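Local coordinates for protein mannan endo-1,4-beta-mannosidase (Mytilus edulis, PDB 2C0H) that hydrolyses internal beta-1,4-mannosidic linkages in the backbones of mannans, galactomannans and glucomannans, working as a monomeric family 5 glycoside hydrolase, at residues T88-S91 with D92-Y96; S119-Y122 with R123-G126; V328-N331 with N332-G336; Q338-K341 with S342-D345. The protein carries 3 engineered substitutions. All coordinates share one frame; numbering follows the deposited sequence.

In the fold
The four contacts follow one another along the chain, and none nests in or crosses another. Each is local, so none closes a long loop. Contact 1 covers the first two turns of helix 89-102, which packs against helix 131-149 and strands 61-68 and 106-113 of the TIM barrel. Contact 2 starts helix 121-129, after strand 106-113, and lies about 13 Å from contact 1 at the nearest atoms. Contact 3 begins helix 330-339, beside helix 40-56. Contact 4 ends that same helix and turns into the following loop, near helix 305-314. Contacts 2 and 4 lie on opposite sides of the chain's centre, about 42 Å apart between centres.

Contact 1 of 4, residues T88-S91 with D92-Y96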
loop_
_atom_site.group_PDB
_atom_site.type_symbol
_atom_site.label_atom_id
_atom_site.label_comp_id
_atom_site.label_asym_id
_atom_site.label_seq_id
_atom_site.Cartn_x
_atom_site.Cartn_y
_atom_site.Cartn_z
ATOM N N THR A 88 -20.550 -2.222 -12.447
ATOM C CA THR A 88 -20.761 -2.100 -11.006
ATOM C C THR A 88 -19.465 -1.955 -10.206
ATOM O O THR A 88 -19.518 -1.916 -8.974
ATOM C CB THR A 88 -21.605 -3.273 -10.446
ATOM O OG1 THR A 88 -20.967 -4.509 -10.767
ATOM C CG2 THR A 88 -22.999 -3.251 -11.036
ATOM N N LEU A 89 -18.304 -1.837 -10.857
ATOM C CA LEU A 89 -17.051 -1.659 -10.095
ATOM C C LEU A 89 -17.086 -0.383 -9.259
ATOM O O LEU A 89 -16.852 -0.409 -8.050
ATOM C CB LEU A 89 -15.813 -1.670 -11.006
ATOM C CG LEU A 89 -14.454 -1.434 -10.319
ATOM C CD1 LEU A 89 -14.226 -2.449 -9.175
ATOM C CD2 LEU A 89 -13.282 -1.472 -11.297
ATOM N N ILE A 90 -17.340 0.751 -9.899
ATOM C CA ILE A 90 -17.335 2.019 -9.180
ATOM C C ILE A 90 -18.450 2.067 -8.122
ATOM O O ILE A 90 -18.205 2.507 -7.000
ATOM C CB ILE A 90 -17.381 3.217 -10.159
ATOM C CG1 ILE A 90 -16.071 3.243 -10.947
ATOM C CG2 ILE A 90 -17.593 4.554 -9.414
ATOM C CD1 ILE A 90 -16.044 4.168 -12.141
ATOM N N SER A 91 -19.656 1.610 -8.457
ATOM C CA SER A 91 -20.776 1.652 -7.506
ATOM C C SER A 91 -20.546 0.716 -6.307
ATOM O O SER A 91 -20.921 1.062 -5.194
ATOM C CB SER A 91 -22.128 1.401 -8.192
ATOM O OG SER A 91 -22.148 0.200 -8.926
ATOM N N ASP A 92 -19.906 -0.430 -6.539
ATOM C CA ASP A 92 -19.463 -1.329 -5.437
ATOM C C ASP A 92 -18.434 -0.633 -4.539
ATOM O O ASP A 92 -18.528 -0.681 -3.314
ATOM C CB ASP A 92 -18.835 -2.618 -5.975
ATOM C CG ASP A 92 -19.851 -3.715 -6.308
ATOM O OD1 ASP A 92 -21.078 -3.513 -6.242
ATOM O OD2 ASP A 92 -19.363 -4.808 -6.645
ATOM N N MET A 93 -17.429 -0.000 -5.133
ATOM C CA MET A 93 -16.415 0.707 -4.348
ATOM C C MET A 93 -17.061 1.862 -3.553
ATOM O O MET A 93 -16.719 2.090 -2.396
ATOM C CB MET A 93 -15.267 1.205 -5.254
ATOM C CG MET A 93 -14.400 0.076 -5.852
ATOM S SD MET A 93 -13.207 0.611 -7.114
ATOM C CE MET A 93 -11.891 1.212 -6.047
ATOM N N ARG A 94 -18.000 2.582 -4.167
ATOM C CA ARG A 94 -18.687 3.694 -3.516
ATOM C C ARG A 94 -19.551 3.214 -2.356
ATOM O O ARG A 94 -19.608 3.880 -1.338
ATOM C CB ARG A 94 -19.524 4.499 -4.517
ATOM C CG ARG A 94 -19.711 5.934 -4.110
ATOM C CD ARG A 94 -20.648 6.672 -5.031
ATOM N NE ARG A 94 -20.116 6.882 -6.381
ATOM C CZ ARG A 94 -19.218 7.812 -6.706
ATOM N NH1 ARG A 94 -18.682 8.607 -5.784
ATOM N NH2 ARG A 94 -18.835 7.946 -7.971
ATOM N N ALA A 95 -20.206 2.059 -2.498
ATOM C CA ALA A 95 -21.052 1.536 -1.409
ATOM C C ALA A 95 -20.187 1.224 -0.199
ATOM O O ALA A 95 -20.585 1.499 0.933
ATOM C CB ALA A 95 -21.816 0.314 -1.838
ATOM N N TYR A 96 -19.026 0.622 -0.442
ATOM C CA TYR A 96 -18.069 0.314 0.629
ATOM C C TYR A 96 -17.565 1.587 1.278
ATOM O O TYR A 96 -17.495 1.691 2.495
ATOM C CB TYR A 96 -16.897 -0.541 0.113
ATOM C CG TYR A 96 -15.869 -0.934 1.164
ATOM C CD1 TYR A 96 -16.262 -1.462 2.395
ATOM C CD2 TYR A 96 -14.507 -0.831 0.914
ATOM C CE1 TYR A 96 -15.315 -1.831 3.348
ATOM C CE2 TYR A 96 -13.564 -1.202 1.864
ATOM C CZ TYR A 96 -13.973 -1.704 3.081
ATOM O OH TYR A 96 -13.014 -2.080 4.020
HETATM O O HOH W 1 -22.875 -1.618 -6.969
#
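Leu89 and Met93 meet at the start of helix 89-102, an i to i+4 contact. Their side chains run alongside each other, and Leu89 CD1 lies 3.8 Å from Met93 SD. Leu89 CG is anti to the backbone N (chi1 178°), which carries the isobutyl group round to the thioether. The helix lies outside the TIM barrel's strands, and Met93 faces them. It packs on Phe109 of strand 106-113 and Leu66 of strand 61-68. Leu89 and Met93 share Phe35 and Met145 of helix 131-149 as neighbours. With Met93 cut back to alanine, Leu89 CD1 loses the sulfur and a gap is likely to open toward Phe109 and Leu66.

Ile90 and Arg94 also lie side by side, with Ile90 CG2 3.9 Å from Arg94 NH2. The guanidinium continues to a salt bridge with Glu152 and a hydrogen bond to Ala148 O. Water 1 bridges the polar side of the turn: it donates to Asp92 OD1 at 2.7 Å and is bonded to Ser91 OG. Asp92 OD2 takes the backbone N-H groups of Gly36 and Tyr40. The helix bond from Met93 N to Leu89 O is 3.0 Å long.

Contact 2 of 4, residues S119-Y122 with R123-G126; sequences STHY and RLNG
The start of helix 121-129 holds this contact, where Thr120, Tyr122 and Arg123 pack together. Arg123 N donates to Thr120 O at 3.0 Å. Beyond this turn the i to i+4 pattern sets in, with a bond of 2.8 Å from Asn125 N to His121 O.

Tyr122 CG sits between the backbone N and the carbonyl carbon (chi1 67°). This folds the ring alongside Arg123, the two side chains pointing the same way. The contact is CH-pi: Arg123 CG lies over the ring face, 4.0 Å from the Tyr122 centroid. The guanidinium plane is turned 75° from the ring. Thr120 CG2 lies over one face of that guanidinium, toward its rim, 3.9 Å from Arg123 NH1. The same NH1 bonds to Gly70 O.

In the TIM barrel this helix follows strand 106-113, and the side chain of Leu124 is about 9 Å from that of Asn162, a probable substrate-binding residue. The His121 ring crosses Asn125 at about a right angle, His121 CD2 lying 4.0 Å from Asn125 CB. His121 ND1 is bonded to Glu69 OE1. His121 NE2 and Asn125 ND2 both bond to Tyr196 OH, so one hydroxyl joins the two side chains. Water 2 donates to Tyr122 O at 2.9 Å and also to Asn125 OD1.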
loop_
_atom_site.group_PDB
_atom_site.type_symbol
_atom_site.label_atom_id
_atom_site.label_comp_id
_atom_site.label_asym_id
_atom_site.label_seq_id
_atom_site.Cartn_x
_atom_site.Cartn_y
_atom_site.Cartn_z
ATOM N N SER A 119 -2.173 -18.123 -12.106
ATOM C CA SER A 119 -2.538 -18.456 -13.491
ATOM C C SER A 119 -2.937 -17.293 -14.393
ATOM O O SER A 119 -2.905 -17.442 -15.623
ATOM C CB SER A 119 -3.654 -19.510 -13.520
ATOM O OG SER A 119 -4.861 -19.007 -12.988
ATOM N N THR A 120 -3.302 -16.151 -13.820
ATOM C CA THR A 120 -3.584 -14.982 -14.658
ATOM C C THR A 120 -2.433 -13.975 -14.630
ATOM O O THR A 120 -2.613 -12.825 -15.031
ATOM C CB THR A 120 -4.919 -14.289 -14.288
ATOM O OG1 THR A 120 -4.803 -13.620 -13.020
ATOM C CG2 THR A 120 -6.047 -15.295 -14.220
ATOM N N HIS A 121 -1.250 -14.397 -14.188
ATOM C CA HIS A 121 -0.106 -13.473 -14.095
ATOM C C HIS A 121 0.221 -12.803 -15.416
ATOM O O HIS A 121 0.693 -11.667 -15.420
ATOM C CB HIS A 121 1.175 -14.119 -13.563
ATOM C CG HIS A 121 2.274 -13.127 -13.353
ATOM N ND1 HIS A 121 2.231 -12.193 -12.342
ATOM C CD2 HIS A 121 3.393 -12.858 -14.067
ATOM C CE1 HIS A 121 3.295 -11.413 -12.419
ATOM N NE2 HIS A 121 4.015 -11.793 -13.459
ATOM N N TYR A 122 0.008 -13.501 -16.522
ATOM C CA TYR A 122 0.259 -12.911 -17.833
ATOM C C TYR A 122 -0.446 -11.566 -18.032
ATOM O O TYR A 122 0.066 -10.715 -18.777
ATOM C CB TYR A 122 -0.143 -13.869 -18.957
ATOM C CG TYR A 122 -1.630 -14.156 -19.065
ATOM C CD1 TYR A 122 -2.449 -13.424 -19.927
ATOM C CD2 TYR A 122 -2.221 -15.180 -18.331
ATOM C CE1 TYR A 122 -3.807 -13.681 -20.027
ATOM C CE2 TYR A 122 -3.585 -15.443 -18.428
ATOM C CZ TYR A 122 -4.379 -14.688 -19.280
ATOM O OH TYR A 122 -5.727 -14.942 -19.386
ATOM N N ARG A 123 -1.607 -11.372 -17.400
ATOM C CA ARG A 123 -2.352 -10.099 -17.531
ATOM C C ARG A 123 -1.533 -8.965 -16.917
ATOM O O ARG A 123 -1.295 -7.928 -17.551
ATOM C CB ARG A 123 -3.757 -10.183 -16.907
ATOM C CG ARG A 123 -4.724 -11.096 -17.677
ATOM C CD ARG A 123 -6.056 -11.313 -16.955
ATOM N NE ARG A 123 -6.827 -12.355 -17.635
ATOM C CZ ARG A 123 -7.903 -12.973 -17.157
ATOM N NH1 ARG A 123 -8.405 -12.685 -15.962
ATOM N NH2 ARG A 123 -8.488 -13.904 -17.893
ATOM N N LEU A 124 -1.095 -9.139 -15.678
ATOM C CA LEU A 124 -0.240 -8.146 -15.039
ATOM C C LEU A 124 1.113 -8.007 -15.745
ATOM O O LEU A 124 1.633 -6.907 -15.906
ATOM C CB LEU A 124 -0.053 -8.501 -13.548
ATOM C CG LEU A 124 0.905 -7.646 -12.729
ATOM C CD1 LEU A 124 0.536 -6.181 -12.720
ATOM C CD2 LEU A 124 0.928 -8.169 -11.298
ATOM N N ASN A 125 1.694 -9.126 -16.173
ATOM C CA ASN A 125 2.975 -9.132 -16.873
ATOM C C ASN A 125 3.004 -8.184 -18.066
ATOM O O ASN A 125 3.971 -7.447 -18.260
ATOM C CB ASN A 125 3.338 -10.542 -17.338
ATOM C CG ASN A 125 4.652 -10.575 -18.081
ATOM O OD1 ASN A 125 4.682 -10.670 -19.308
ATOM N ND2 ASN A 125 5.744 -10.454 -17.358
ATOM N N GLY A 126 1.951 -8.232 -18.864
ATOM C CA GLY A 126 1.846 -7.345 -20.015
ATOM C C GLY A 126 1.931 -5.884 -19.646
ATOM O O GLY A 126 2.564 -5.090 -20.344
HETATM O O HOH W 2 2.091 -11.126 -20.808
#

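Contact 3 of 4, residues V328-N331 with N332-G336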
loop_
_atom_site.group_PDB
_atom_site.type_symbol
_atom_site.label_atom_id
_atom_site.label_comp_id
_atom_site.label_asym_id
_atom_site.label_seq_id
_atom_site.Cartn_x
_atom_site.Cartn_y
_atom_site.Cartn_z
ATOM N N VAL A 328 -3.868 -15.059 11.144
ATOM C CA VAL A 328 -3.487 -15.034 12.574
ATOM C C VAL A 328 -4.643 -14.628 13.530
ATOM O O VAL A 328 -5.802 -14.938 13.257
ATOM C CB VAL A 328 -2.141 -14.241 12.803
ATOM C CG1 VAL A 328 -1.011 -14.860 12.009
ATOM C CG2 VAL A 328 -2.254 -12.759 12.459
ATOM N N SER A 329 -4.337 -14.005 14.665
ATOM C CA SER A 329 -5.348 -13.611 15.631
ATOM C C SER A 329 -5.871 -12.203 15.396
ATOM O O SER A 329 -5.108 -11.238 15.498
ATOM C CB SER A 329 -4.772 -13.679 17.047
ATOM O OG SER A 329 -5.623 -13.061 17.993
ATOM N N TRP A 330 -7.167 -12.095 15.135
ATOM C CA TRP A 330 -7.838 -10.791 15.008
ATOM C C TRP A 330 -7.909 -10.071 16.358
ATOM O O TRP A 330 -7.712 -8.857 16.438
ATOM C CB TRP A 330 -9.224 -10.972 14.369
ATOM C CG TRP A 330 -10.057 -9.740 14.074
ATOM C CD1 TRP A 330 -11.353 -9.553 14.417
ATOM C CD2 TRP A 330 -9.666 -8.548 13.341
ATOM N NE1 TRP A 330 -11.810 -8.326 13.973
ATOM C CE2 TRP A 330 -10.798 -7.703 13.295
ATOM C CE3 TRP A 330 -8.492 -8.129 12.730
ATOM C CZ2 TRP A 330 -10.775 -6.449 12.678
ATOM C CZ3 TRP A 330 -8.475 -6.863 12.101
ATOM C CH2 TRP A 330 -9.606 -6.065 12.080
ATOM N N ASN A 331 -8.184 -10.799 17.439
ATOM C CA ASN A 331 -8.182 -10.152 18.749
ATOM C C ASN A 331 -6.850 -9.486 19.127
ATOM O O ASN A 331 -6.883 -8.422 19.745
ATOM C CB ASN A 331 -8.583 -11.136 19.850
ATOM C CG ASN A 331 -10.045 -11.510 19.807
ATOM O OD1 ASN A 331 -10.892 -10.786 19.267
ATOM N ND2 ASN A 331 -10.366 -12.657 20.411
ATOM N N ASN A 332 -5.706 -10.097 18.778
ATOM C CA ASN A 332 -4.379 -9.508 19.038
ATOM C C ASN A 332 -4.257 -8.170 18.314
ATOM O O ASN A 332 -3.690 -7.208 18.828
ATOM C CB ASN A 332 -3.245 -10.410 18.557
ATOM C CG ASN A 332 -2.903 -11.526 19.533
ATOM O OD1 ASN A 332 -3.373 -11.547 20.679
ATOM N ND2 ASN A 332 -2.052 -12.437 19.089
ATOM N N GLN A 333 -4.767 -8.132 17.090
ATOM C CA GLN A 333 -4.691 -6.920 16.286
ATOM C C GLN A 333 -5.538 -5.800 16.854
ATOM O O GLN A 333 -5.084 -4.638 16.945
ATOM C CB GLN A 333 -5.097 -7.234 14.840
ATOM C CG GLN A 333 -4.159 -8.203 14.109
ATOM C CD GLN A 333 -4.727 -8.660 12.784
ATOM O OE1 GLN A 333 -4.843 -7.866 11.842
ATOM N NE2 GLN A 333 -5.077 -9.939 12.686
ATOM N N LEU A 334 -6.774 -6.126 17.237
ATOM C CA LEU A 334 -7.690 -5.170 17.859
ATOM C C LEU A 334 -7.147 -4.653 19.204
ATOM O O LEU A 334 -7.275 -3.484 19.518
ATOM C CB LEU A 334 -9.069 -5.801 18.051
ATOM C CG LEU A 334 -9.869 -6.129 16.787
ATOM C CD1 LEU A 334 -11.159 -6.869 17.139
ATOM C CD2 LEU A 334 -10.169 -4.879 15.979
ATOM N N ARG A 335 -6.521 -5.521 19.990
ATOM C CA ARG A 335 -5.926 -5.090 21.259
ATOM C C ARG A 335 -4.785 -4.087 21.004
ATOM O O ARG A 335 -4.613 -3.128 21.743
ATOM C CB ARG A 335 -5.416 -6.312 22.038
ATOM C CG ARG A 335 -5.340 -6.144 23.549
ATOM C CD ARG A 335 -4.775 -7.407 24.187
ATOM N NE ARG A 335 -3.368 -7.562 23.825
ATOM C CZ ARG A 335 -2.854 -8.515 23.051
ATOM N NH1 ARG A 335 -3.592 -9.526 22.618
ATOM N NH2 ARG A 335 -1.555 -8.495 22.776
ATOM N N GLY A 336 -4.018 -4.294 19.939
ATOM C CA GLY A 336 -2.970 -3.356 19.560
ATOM C C GLY A 336 -3.537 -2.003 19.190
ATOM O O GLY A 336 -3.060 -0.978 19.686
#
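Trp330 and Leu334 pack one turn apart at the start of helix 330-339. The indole's CG is anti to the backbone N (chi1 -177°), which swings the ring back toward the helix. Leu334 CD1 then sits over the five-membered ring, a CH-pi contact 3.9 Å from the Trp330 centroid. The other branch, Leu334 CD2, lies 3.7 Å from Trp330 CZ2. Gln333 comes to the ring's edge instead: its OE1 is 3.8 Å from Trp330 CE3, with amide and indole planes 84° apart. Were Trp330 a leucine, the carboxylate of Asp53, partner of the indole N-H, would probably be left without its mate and the Leu334 methyls without the ring face they pack on.

Ser329 is the N-cap. Its OG, anti to its own N (chi1 168°), accepts from Asn332 N at 3.1 Å. Gln333 NE2 reaches back to Ser329 O, also at 3.1 Å, from above the carbonyl plane. Its amide is also held by Thr322 and Ser324. Arg335 NH1 donates to Asn332 OD1 at 2.8 Å, while Arg335 NE pairs with Glu306. Bonds at both amide atoms fix the rotation of Gln333, so the helix start is tied to the end of strand 319-322, close to Trp323, a probable substrate-binding residue.

Contact 4 of 4, residues Q338-K341 with S342-D345; sequences QHLK and SRTD
His339 and Arg343 cross obliquely, with ring and guanidinium planes 82° apart. His339 NE2 lies at the edge of the guanidinium, near its plane, 3.9 Å from Arg343 NH1. Water joins them more closely. Water 3 donates to His339 O and accepts from Arg343 NH1 at 3.1 Å, and it also lies above one face of the imidazole, toward the rim. Water 4 lies in the plane of that ring, 2.8 Å from His339 NE2, and takes a weak bond from Arg343 NH1. Glu310 of helix 305-314 adds a charged partner, forming a salt bridge with Arg343 NH1 and a weak hydrogen bond with His339 NE2.

The backbone here leaves helix 330-339 through a type I beta turn from Leu340 to Arg343. Arg343 N closes it by donating to Leu340 O at 3.0 Å. Water 5 donates to both Lys341 O and Arg343 O.

Arg343 folds back because its chain bends at both chi2 (-76°) and chi3 (-72°). The bends turn the guanidinium toward Asp345, two residues on. The grip is side-on: Arg343 NE meets Asp345 OD1 at 2.8 Å, and Arg343 NH2 meets Asp345 OD2 at 3.0 Å. Both oxygens use their syn lone pairs and lie in the guanidinium plane. Both bonds are almost straight and hold the two flat groups coplanar. Leu340 packs on Phe309 and Tyr313 of helix 305-314, and Arg343 and Asp345 also touch Tyr313. Lys341 NZ donates to Ser56 O at the end of helix 40-56.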
loop_
_atom_site.group_PDB
_atom_site.type_symbol
_atom_site.label_atom_id
_atom_site.label_comp_id
_atom_site.label_asym_id
_atom_site.label_seq_id
_atom_site.Cartn_x
_atom_site.Cartn_y
_atom_site.Cartn_z
ATOM N N GLN A 338 -6.400 -0.700 19.989
ATOM C CA GLN A 338 -7.038 -0.123 21.158
ATOM C C GLN A 338 -6.059 0.648 22.044
ATOM O O GLN A 338 -6.457 1.621 22.719
ATOM C CB GLN A 338 -7.685 -1.269 21.927
ATOM C CG GLN A 338 -8.622 -0.880 23.016
ATOM C CD GLN A 338 -9.208 -2.117 23.661
ATOM O OE1 GLN A 338 -10.427 -2.246 23.795
ATOM N NE2 GLN A 338 -8.340 -3.054 24.027
ATOM N N HIS A 339 -4.795 0.218 22.041
ATOM C CA HIS A 339 -3.739 0.864 22.833
ATOM C C HIS A 339 -3.550 2.318 22.429
ATOM O O HIS A 339 -3.237 3.159 23.258
ATOM C CB HIS A 339 -2.397 0.117 22.727
ATOM C CG HIS A 339 -1.355 0.645 23.657
ATOM N ND1 HIS A 339 -1.487 0.577 25.028
ATOM C CD2 HIS A 339 -0.185 1.287 23.422
ATOM C CE1 HIS A 339 -0.437 1.140 25.596
ATOM N NE2 HIS A 339 0.370 1.578 24.646
ATOM N N LEU A 340 -3.772 2.631 21.160
ATOM C CA LEU A 340 -3.608 4.009 20.699
ATOM C C LEU A 340 -4.892 4.847 20.689
ATOM O O LEU A 340 -4.835 6.046 20.381
ATOM C CB LEU A 340 -3.018 4.010 19.279
ATOM C CG LEU A 340 -1.663 3.339 19.073
ATOM C CD1 LEU A 340 -1.206 3.587 17.632
ATOM C CD2 LEU A 340 -0.610 3.826 20.047
ATOM N N LYS A 341 -6.035 4.243 21.024
ATOM C CA LYS A 341 -7.346 4.866 20.786
ATOM C C LYS A 341 -7.431 6.327 21.256
ATOM O O LYS A 341 -7.851 7.199 20.488
ATOM C CB LYS A 341 -8.484 4.033 21.407
ATOM C CG LYS A 341 -9.859 4.611 21.143
ATOM C CD LYS A 341 -10.940 3.935 21.978
ATOM C CE LYS A 341 -11.345 2.606 21.448
ATOM N NZ LYS A 341 -12.561 2.130 22.174
ATOM N N SER A 342 -7.021 6.602 22.492
ATOM C CA SER A 342 -7.172 7.958 23.050
ATOM C C SER A 342 -5.945 8.866 22.899
ATOM O O SER A 342 -5.905 9.954 23.484
ATOM C CB SER A 342 -7.562 7.859 24.529
ATOM O OG SER A 342 -8.882 7.347 24.647
ATOM N N ARG A 343 -4.961 8.451 22.108
ATOM C CA ARG A 343 -3.646 9.096 22.130
ATOM C C ARG A 343 -3.586 10.316 21.222
ATOM O O ARG A 343 -4.167 10.324 20.138
ATOM C CB ARG A 343 -2.536 8.096 21.760
ATOM C CG ARG A 343 -2.353 6.932 22.747
ATOM C CD ARG A 343 -1.637 7.339 24.010
ATOM N NE ARG A 343 -0.218 7.593 23.774
ATOM C CZ ARG A 343 0.767 6.689 23.832
ATOM N NH1 ARG A 343 0.537 5.424 24.168
ATOM N NH2 ARG A 343 2.011 7.060 23.584
ATOM N N THR A 344 -2.914 11.353 21.708
ATOM C CA THR A 344 -2.655 12.567 20.924
ATOM C C THR A 344 -1.199 13.067 20.968
ATOM O O THR A 344 -0.879 14.047 20.284
ATOM C CB THR A 344 -3.579 13.710 21.378
ATOM O OG1 THR A 344 -3.327 14.008 22.757
ATOM C CG2 THR A 344 -5.048 13.335 21.183
ATOM N N ASP A 345 -0.315 12.426 21.738
ATOM C CA ASP A 345 1.092 12.875 21.871
ATOM C C ASP A 345 1.937 12.856 20.588
ATOM O O ASP A 345 2.945 13.556 20.514
ATOM C CB ASP A 345 1.850 12.123 22.991
ATOM C CG ASP A 345 1.633 10.621 22.964
ATOM O OD1 ASP A 345 0.457 10.217 23.066
ATOM O OD2 ASP A 345 2.628 9.866 22.865
HETATM O O HOH W 3 -1.962 4.115 25.527
HETATM O O HOH W 4 2.217 3.198 26.077
HETATM O O HOH W 5 -6.889 10.006 19.507
#